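Long-range contact in solute carrier family 15 member 1 (Mus musculus, PDB 5A9D), which takes up di- and tripeptides together with protons in the small intestine, its immunoglobulin-like extracellular domain being the part described here: residues Y129-I141 and D153-Y167. Sequence-based numbering, arbitrary orientation.
Sequences YQFFPSGEKQYTI and DFKSSNLDFGSAYTY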
# COMPACT_ATOMS: atom_id res chain seq x y z
N TYR A 129 6.68 0.97 6.05
CA TYR A 129 7.28 1.18 7.37
C TYR A 129 7.03 -0.08 8.23
O TYR A 129 5.97 -0.69 8.14
CB TYR A 129 6.59 2.36 8.09
CG TYR A 129 6.87 3.74 7.53
CD1 TYR A 129 7.98 4.47 7.93
CD2 TYR A 129 5.98 4.34 6.63
CE1 TYR A 129 8.24 5.75 7.43
CE2 TYR A 129 6.21 5.63 6.14
CZ TYR A 129 7.35 6.33 6.54
OH TYR A 129 7.61 7.60 6.09
N GLN A 130 7.96 -0.34 9.16
CA GLN A 130 7.85 -1.33 10.23
C GLN A 130 8.26 -0.56 11.49
O GLN A 130 8.97 0.45 11.38
CB GLN A 130 8.68 -2.59 9.95
CG GLN A 130 8.11 -3.38 8.76
CD GLN A 130 8.73 -4.73 8.62
OE1 GLN A 130 8.30 -5.69 9.21
NE2 GLN A 130 9.71 -4.85 7.77
N PHE A 131 7.73 -0.94 12.65
CA PHE A 131 7.86 -0.19 13.89
C PHE A 131 8.71 -0.87 14.95
O PHE A 131 8.71 -2.08 15.10
CB PHE A 131 6.45 0.17 14.43
CG PHE A 131 5.71 1.10 13.47
CD1 PHE A 131 5.12 0.62 12.32
CD2 PHE A 131 5.58 2.46 13.76
CE1 PHE A 131 4.48 1.49 11.42
CE2 PHE A 131 4.91 3.31 12.88
CZ PHE A 131 4.40 2.84 11.70
N PHE A 132 9.49 -0.03 15.66
CA PHE A 132 10.50 -0.46 16.63
C PHE A 132 10.45 0.37 17.87
O PHE A 132 10.15 1.57 17.79
CB PHE A 132 11.92 -0.30 16.00
CG PHE A 132 12.09 -1.06 14.70
CD1 PHE A 132 11.75 -0.47 13.49
CD2 PHE A 132 12.56 -2.37 14.69
CE1 PHE A 132 11.82 -1.20 12.30
CE2 PHE A 132 12.69 -3.07 13.49
CZ PHE A 132 12.33 -2.48 12.31
N PRO A 133 10.82 -0.21 19.05
CA PRO A 133 10.90 0.61 20.27
C PRO A 133 12.04 1.63 20.13
O PRO A 133 12.95 1.43 19.30
CB PRO A 133 11.21 -0.42 21.36
CG PRO A 133 10.88 -1.75 20.77
CD PRO A 133 11.21 -1.61 19.33
N SER A 134 12.02 2.72 20.93
CA SER A 134 13.05 3.77 20.85
C SER A 134 14.48 3.29 21.11
O SER A 134 14.70 2.24 21.70
CB SER A 134 12.72 4.93 21.79
OG SER A 134 11.57 4.71 22.57
N GLY A 135 15.44 4.10 20.67
CA GLY A 135 16.85 3.86 20.89
C GLY A 135 17.59 3.42 19.66
O GLY A 135 16.97 3.06 18.66
N GLU A 136 18.94 3.48 19.72
CA GLU A 136 19.82 3.06 18.60
C GLU A 136 19.54 1.56 18.28
O GLU A 136 19.47 0.74 19.19
CB GLU A 136 21.29 3.30 19.00
CG GLU A 136 22.35 2.79 18.05
CD GLU A 136 23.77 2.95 18.57
OE1 GLU A 136 24.17 2.16 19.46
OE2 GLU A 136 24.49 3.84 18.06
N LYS A 137 19.32 1.23 17.01
CA LYS A 137 19.04 -0.15 16.58
C LYS A 137 20.14 -0.57 15.62
O LYS A 137 20.51 0.21 14.72
CB LYS A 137 17.67 -0.27 15.82
CG LYS A 137 16.42 0.15 16.61
CD LYS A 137 16.14 -0.77 17.78
CE LYS A 137 15.62 0.03 18.94
NZ LYS A 137 15.52 -0.78 20.17
N GLN A 138 20.63 -1.80 15.78
CA GLN A 138 21.61 -2.35 14.86
C GLN A 138 20.83 -2.95 13.67
O GLN A 138 19.74 -3.47 13.86
CB GLN A 138 22.44 -3.45 15.53
CG GLN A 138 23.51 -2.94 16.47
CD GLN A 138 24.78 -3.68 16.25
OE1 GLN A 138 25.01 -4.76 16.82
NE2 GLN A 138 25.62 -3.16 15.35
N TYR A 139 21.38 -2.87 12.47
CA TYR A 139 20.76 -3.48 11.30
C TYR A 139 21.77 -3.91 10.26
O TYR A 139 22.92 -3.46 10.27
CB TYR A 139 19.64 -2.61 10.70
CG TYR A 139 20.07 -1.30 10.08
CD1 TYR A 139 20.24 -0.16 10.87
CD2 TYR A 139 20.23 -1.18 8.71
CE1 TYR A 139 20.58 1.07 10.29
CE2 TYR A 139 20.58 0.03 8.13
CZ TYR A 139 20.75 1.15 8.92
OH TYR A 139 21.05 2.32 8.30
N THR A 140 21.36 -4.82 9.38
CA THR A 140 22.25 -5.28 8.33
C THR A 140 21.65 -5.03 7.01
O THR A 140 20.45 -5.10 6.86
CB THR A 140 22.63 -6.77 8.46
OG1 THR A 140 21.49 -7.57 8.11
CG2 THR A 140 23.18 -7.15 9.83
N ILE A 141 22.51 -4.85 6.01
CA ILE A 141 22.08 -4.68 4.64
C ILE A 141 22.87 -5.67 3.80
O ILE A 141 24.10 -5.65 3.82
CB ILE A 141 22.25 -3.23 4.12
CG1 ILE A 141 21.33 -2.24 4.85
CG2 ILE A 141 21.99 -3.18 2.59
CD1 ILE A 141 21.79 -0.78 4.72
N ASP A 153 27.07 -4.13 8.38
CA ASP A 153 26.51 -3.80 9.69
C ASP A 153 26.37 -2.32 9.87
O ASP A 153 27.30 -1.57 9.58
CB ASP A 153 27.35 -4.40 10.82
CG ASP A 153 27.50 -5.92 10.72
OD1 ASP A 153 26.46 -6.61 10.67
OD2 ASP A 153 28.66 -6.40 10.71
N PHE A 154 25.20 -1.87 10.30
CA PHE A 154 24.90 -0.45 10.46
C PHE A 154 24.17 -0.23 11.74
O PHE A 154 23.71 -1.18 12.37
CB PHE A 154 24.06 0.06 9.26
CG PHE A 154 24.74 -0.07 7.92
CD1 PHE A 154 24.62 -1.23 7.18
CD2 PHE A 154 25.54 0.96 7.42
CE1 PHE A 154 25.29 -1.37 5.96
CE2 PHE A 154 26.20 0.82 6.21
CZ PHE A 154 26.06 -0.34 5.48
N LYS A 155 24.04 1.03 12.14
CA LYS A 155 23.34 1.42 13.35
C LYS A 155 22.44 2.61 13.04
O LYS A 155 22.87 3.56 12.38
CB LYS A 155 24.33 1.79 14.48
CG LYS A 155 24.89 0.58 15.22
CD LYS A 155 25.77 0.99 16.42
CE LYS A 155 27.21 1.26 16.07
NZ LYS A 155 27.99 1.72 17.25
N SER A 156 21.21 2.57 13.53
CA SER A 156 20.28 3.68 13.38
C SER A 156 20.70 4.74 14.38
O SER A 156 21.45 4.44 15.31
CB SER A 156 18.85 3.22 13.66
OG SER A 156 18.57 3.18 15.05
N SER A 157 20.21 5.99 14.22
CA SER A 157 20.51 7.00 15.21
C SER A 157 19.61 6.74 16.46
O SER A 157 18.82 5.78 16.48
CB SER A 157 20.29 8.40 14.65
OG SER A 157 18.93 8.61 14.31
N ASN A 158 19.73 7.59 17.49
CA ASN A 158 18.92 7.48 18.69
C ASN A 158 17.48 7.88 18.41
O ASN A 158 17.10 9.03 18.65
CB ASN A 158 19.52 8.27 19.86
CG ASN A 158 18.85 8.00 21.20
OD1 ASN A 158 19.29 8.51 22.24
ND2 ASN A 158 17.79 7.22 21.23
N LEU A 159 16.70 6.91 17.93
CA LEU A 159 15.28 6.96 17.60
C LEU A 159 14.50 7.66 18.70
O LEU A 159 14.48 7.18 19.85
CB LEU A 159 14.79 5.49 17.53
CG LEU A 159 14.57 4.80 16.17
CD1 LEU A 159 15.73 5.06 15.19
CD2 LEU A 159 14.34 3.31 16.37
N ASP A 160 13.86 8.81 18.38
CA ASP A 160 13.03 9.55 19.33
C ASP A 160 11.76 8.74 19.72
O ASP A 160 11.81 7.52 19.71
CB ASP A 160 12.70 10.96 18.80
CG ASP A 160 13.90 11.88 18.59
OD1 ASP A 160 14.81 11.89 19.47
OD2 ASP A 160 13.92 12.62 17.58
N PHE A 161 10.67 9.39 20.12
CA PHE A 161 9.43 8.73 20.53
C PHE A 161 8.35 9.04 19.51
O PHE A 161 8.08 10.20 19.23
CB PHE A 161 9.02 9.24 21.93
CG PHE A 161 7.72 8.69 22.49
CD1 PHE A 161 6.49 9.22 22.08
CD2 PHE A 161 7.72 7.71 23.47
CE1 PHE A 161 5.29 8.73 22.60
CE2 PHE A 161 6.52 7.26 24.03
CZ PHE A 161 5.32 7.77 23.58
N GLY A 162 7.74 7.99 18.95
CA GLY A 162 6.66 8.09 17.98
C GLY A 162 7.04 8.68 16.64
O GLY A 162 6.16 9.15 15.92
N SER A 163 8.31 8.67 16.28
CA SER A 163 8.75 9.29 15.02
C SER A 163 8.65 8.34 13.80
O SER A 163 8.15 7.20 13.90
CB SER A 163 10.17 9.83 15.17
OG SER A 163 10.24 10.73 16.26
N ALA A 164 9.00 8.85 12.64
CA ALA A 164 9.02 8.07 11.41
C ALA A 164 10.22 8.53 10.63
O ALA A 164 10.50 9.72 10.61
CB ALA A 164 7.74 8.26 10.62
N TYR A 165 10.96 7.58 10.06
CA TYR A 165 12.19 7.86 9.32
C TYR A 165 12.26 7.05 8.04
O TYR A 165 11.72 5.95 7.97
CB TYR A 165 13.45 7.55 10.17
CG TYR A 165 13.49 8.24 11.52
CD1 TYR A 165 14.02 9.52 11.65
CD2 TYR A 165 13.00 7.61 12.66
CE1 TYR A 165 14.05 10.16 12.89
CE2 TYR A 165 13.04 8.23 13.90
CZ TYR A 165 13.56 9.51 14.00
OH TYR A 165 13.58 10.12 15.23
N THR A 166 12.96 7.62 7.05
CA THR A 166 13.25 7.00 5.77
C THR A 166 14.76 6.91 5.71
O THR A 166 15.46 7.91 5.85
CB THR A 166 12.69 7.83 4.61
OG1 THR A 166 11.28 7.82 4.68
CG2 THR A 166 13.08 7.27 3.26
N TYR A 167 15.25 5.71 5.57
CA TYR A 167 16.68 5.44 5.47
C TYR A 167 17.00 5.19 4.01
O TYR A 167 16.43 4.26 3.41
CB TYR A 167 17.02 4.25 6.39
CG TYR A 167 17.09 4.59 7.87
CD1 TYR A 167 16.32 5.62 8.41
CD2 TYR A 167 17.99 3.94 8.71
CE1 TYR A 167 16.45 5.99 9.76
CE2 TYR A 167 18.12 4.31 10.05
CZ TYR A 167 17.34 5.32 10.57
OH TYR A 167 17.46 5.66 11.90
O HOH W 1 23.98 5.60 16.06
O HOH W 2 21.71 4.41 9.90
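Tyr139 and Phe154 form the hydrogen-bonded pair of an antiparallel hairpin, in which strands 138-141 and 153-155 run at 140° with their axes 4.6 Å apart at closest. Tyr139 N gives its hydrogen to Phe154 O from above the carbonyl plane, whereas Phe154 N lies almost straight ahead of the Tyr139 carbonyl at 2.8 Å from O. Next, Ser156 N reaches Lys137 O at 2.7 Å, nearly linear and in the carbonyl plane. The return bond goes to a side chain: with chi1 at 81°, Ser156 OG sits between its own backbone N and carbonyl carbon, takes the hydrogen of Lys137 N (2.9 Å) and donates its own to a lone pair of Ser157 O. Farther along, Gly135 N makes a weak bond to Leu159 O, and Leu159 CD2 lies 3.8 Å from Lys137 CG.

On the face carrying Tyr139 and Phe154, chi1 of 66° turns the Tyr139 ring across Phe154, whose CB stands over one ring face, 3.7 Å from the centroid; the two rings are slid apart and barely overlap. Tyr139 OH meets the edge of Tyr167 at CD2 (3.5 Å), and Ile141 CD1 touches Phe154 CE1. Phe101 of strand 97-103 meets both tyrosine rings, joining the two sheets of the sandwich. On the face of Gln138 and Lys155, Lys155 runs extended as far as CD, which lies against the Glu136 carboxylate, 3.5 Å from OE2; the bend comes beyond it, and no salt bridge forms.

Two waters bridge the segments: one donates to Glu136 OE2 and Ser156 O, the other lies between Tyr139 OH and Lys155 O. The contact thus combines an aromatic cluster of Tyr139, Phe154 and Tyr167 with polar links: Ser156 OG and the Glu136 water extend the hairpin's bonding past its regular strands, while the second water ties the tyrosine hydroxyl to the neighbouring strand's backbone.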